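Local coordinates for protein probable porin (Pseudomonas aeruginosa, PDB 4FSO) that probably forms a beta-barrel channel through the outer membrane that lets small solutes pass, as in other porins of the OprD family, at residues A121-P124 with K130-D133. Numbering follows the deposited sequence.
Sequences AMLP and KYND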
ATOM      1  N   ALA A 121      10.662  -7.578 -13.920  1.00 21.37           N
ATOM      2  CA  ALA A 121      10.589  -7.208 -12.514  1.00 28.25           C
ATOM      3  C   ALA A 121       9.679  -5.981 -12.281  1.00 37.36           C
ATOM      4  O   ALA A 121       9.614  -5.084 -13.102  1.00 35.50           O
ATOM      5  CB  ALA A 121      12.009  -6.986 -11.946  1.00 18.61           C
ATOM      6  N   MET A 122       8.963  -5.958 -11.162  1.00 41.09           N
ATOM      7  CA  MET A 122       7.852  -5.027 -11.012  1.00 39.12           C
ATOM      8  C   MET A 122       7.497  -4.655  -9.560  1.00 42.63           C
ATOM      9  O   MET A 122       7.464  -5.518  -8.662  1.00 45.09           O
ATOM     10  CB  MET A 122       6.607  -5.617 -11.682  1.00 37.61           C
ATOM     11  CG  MET A 122       6.513  -5.391 -13.160  1.00 47.09           C
ATOM     12  SD  MET A 122       5.044  -6.196 -13.794  1.00 54.78           S
ATOM     13  CE  MET A 122       3.793  -5.273 -12.903  1.00 99.06           C
ATOM     14  N   LEU A 123       7.214  -3.367  -9.360  1.00 30.78           N
ATOM     15  CA  LEU A 123       6.569  -2.878  -8.143  1.00 38.04           C
ATOM     16  C   LEU A 123       5.109  -2.473  -8.405  1.00 41.24           C
ATOM     17  O   LEU A 123       4.829  -1.319  -8.738  1.00 45.86           O
ATOM     18  CB  LEU A 123       7.337  -1.682  -7.576  1.00 40.02           C
ATOM     19  CG  LEU A 123       8.827  -1.863  -7.271  1.00 35.85           C
ATOM     20  CD1 LEU A 123       9.403  -0.668  -6.490  1.00 34.37           C
ATOM     21  CD2 LEU A 123       9.000  -3.122  -6.504  1.00 31.05           C
ATOM     22  N   PRO A 124       4.170  -3.421  -8.262  1.00 38.07           N
ATOM     23  CA  PRO A 124       2.771  -3.070  -8.536  1.00 27.49           C
ATOM     24  C   PRO A 124       2.205  -2.113  -7.485  1.00 24.46           C
ATOM     25  O   PRO A 124       2.504  -2.262  -6.308  1.00 21.30           O
ATOM     26  CB  PRO A 124       2.048  -4.423  -8.476  1.00 18.39           C
ATOM     27  CG  PRO A 124       3.145  -5.469  -8.526  1.00 27.47           C
ATOM     28  CD  PRO A 124       4.319  -4.832  -7.871  1.00 32.76           C
ATOM     29  N   LYS A 130      -1.297  -3.279  -3.326  1.00 34.13           N
ATOM     30  CA  LYS A 130      -0.481  -2.107  -2.975  1.00 43.06           C
ATOM     31  C   LYS A 130       0.841  -2.671  -2.569  1.00 40.46           C
ATOM     32  O   LYS A 130       0.888  -3.405  -1.592  1.00 42.37           O
ATOM     33  CB  LYS A 130      -1.027  -1.363  -1.743  1.00 38.83           C
ATOM     34  CG  LYS A 130      -2.338  -0.656  -1.941  1.00 40.42           C
ATOM     35  CD  LYS A 130      -2.287   0.281  -3.139  1.00 54.57           C
ATOM     36  CE  LYS A 130      -1.712   1.663  -2.822  1.00 63.42           C
ATOM     37  NZ  LYS A 130      -1.961   2.603  -3.981  1.00 64.26           N
ATOM     38  N   TYR A 131       1.917  -2.357  -3.272  1.00 44.27           N
ATOM     39  CA  TYR A 131       3.204  -2.864  -2.805  1.00 51.95           C
ATOM     40  C   TYR A 131       3.514  -2.186  -1.466  1.00 50.13           C
ATOM     41  O   TYR A 131       3.168  -0.995  -1.223  1.00 26.22           O
ATOM     42  CB  TYR A 131       4.329  -2.645  -3.820  1.00 59.69           C
ATOM     43  CG  TYR A 131       4.982  -1.285  -3.715  1.00 69.33           C
ATOM     44  CD1 TYR A 131       4.260  -0.134  -3.990  1.00 74.07           C
ATOM     45  CD2 TYR A 131       6.319  -1.153  -3.337  1.00 70.39           C
ATOM     46  CE1 TYR A 131       4.837   1.103  -3.891  1.00 83.55           C
ATOM     47  CE2 TYR A 131       6.912   0.086  -3.243  1.00 68.90           C
ATOM     48  CZ  TYR A 131       6.158   1.212  -3.521  1.00 87.96           C
ATOM     49  OH  TYR A 131       6.703   2.471  -3.437  1.00103.65           O
ATOM     50  N   ASN A 132       4.115  -2.973  -0.581  1.00 44.80           N
ATOM     51  CA  ASN A 132       4.405  -2.522   0.766  1.00 39.58           C
ATOM     52  C   ASN A 132       5.736  -1.779   0.824  1.00 56.08           C
ATOM     53  O   ASN A 132       6.747  -2.236   0.279  1.00 51.82           O
ATOM     54  CB  ASN A 132       4.381  -3.695   1.745  1.00 40.44           C
ATOM     55  CG  ASN A 132       4.422  -3.244   3.202  1.00 51.01           C
ATOM     56  OD1 ASN A 132       4.194  -2.064   3.517  1.00 52.53           O
ATOM     57  ND2 ASN A 132       4.698  -4.185   4.100  1.00 48.14           N
ATOM     58  N   ASP A 133       5.710  -0.628   1.493  1.00 77.50           N
ATOM     59  CA  ASP A 133       6.846   0.289   1.563  1.00 88.26           C
ATOM     60  C   ASP A 133       7.439   0.351   2.973  1.00 86.05           C
ATOM     61  O   ASP A 133       8.246   1.226   3.276  1.00 79.66           O
ATOM     62  CB  ASP A 133       6.389   1.690   1.123  1.00 99.06           C
ATOM     63  CG  ASP A 133       4.858   1.827   1.069  1.00 99.65           C
ATOM     64  OD1 ASP A 133       4.174   1.271   1.960  1.00 94.53           O
ATOM     65  OD2 ASP A 133       4.339   2.482   0.133  1.00 97.66           O
TER
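P124 and Y131 face each other where the two strands of a short antiparallel hairpin, 121-126 and 129-131, begin to part, with their CA atoms 5.8 Å from each other. A single backbone hydrogen bond crosses between the segments. Y131 N donates to P124 O over 3.1 Å, but the N-H...O angle of 130° marks the bond as weak. From P124 back toward A121 and from Y131 on toward D133 the chains diverge, and past the hydrogen bond the contact continues through one side-chain pair, L123 and Y131.

This pair illustrates how an aliphatic and an aromatic group can carry a hairpin contact beyond the last backbone bond between the segments. Both side chains leave the backbone toward the other segment. In Y131 a chi1 of 86° sets CG between the backbone N and the carbonyl carbon, swinging the ring to the side of P124 and L123, with Y131 CD1 3.6 Å from P124 O. Its CE2 then lies 4.2 Å from CD1 of L123, a loose apolar touch in which the two side chains run at a slant to one another. L123 reaches there with CG anti to its carbonyl carbon (chi1 -56°).

Beyond the two segments, L123 also packs on L140, P124 on F141 and Y131 on P138, while backbone bonds of K130 with N295 and of N132 with G293 join 130-133 to strand 294-295 and the residue before it. The contact lies about 8 Å, centre to centre, from the middle of the chain, consistent with the inward-folded loops that narrow the channel in OprD-family porins.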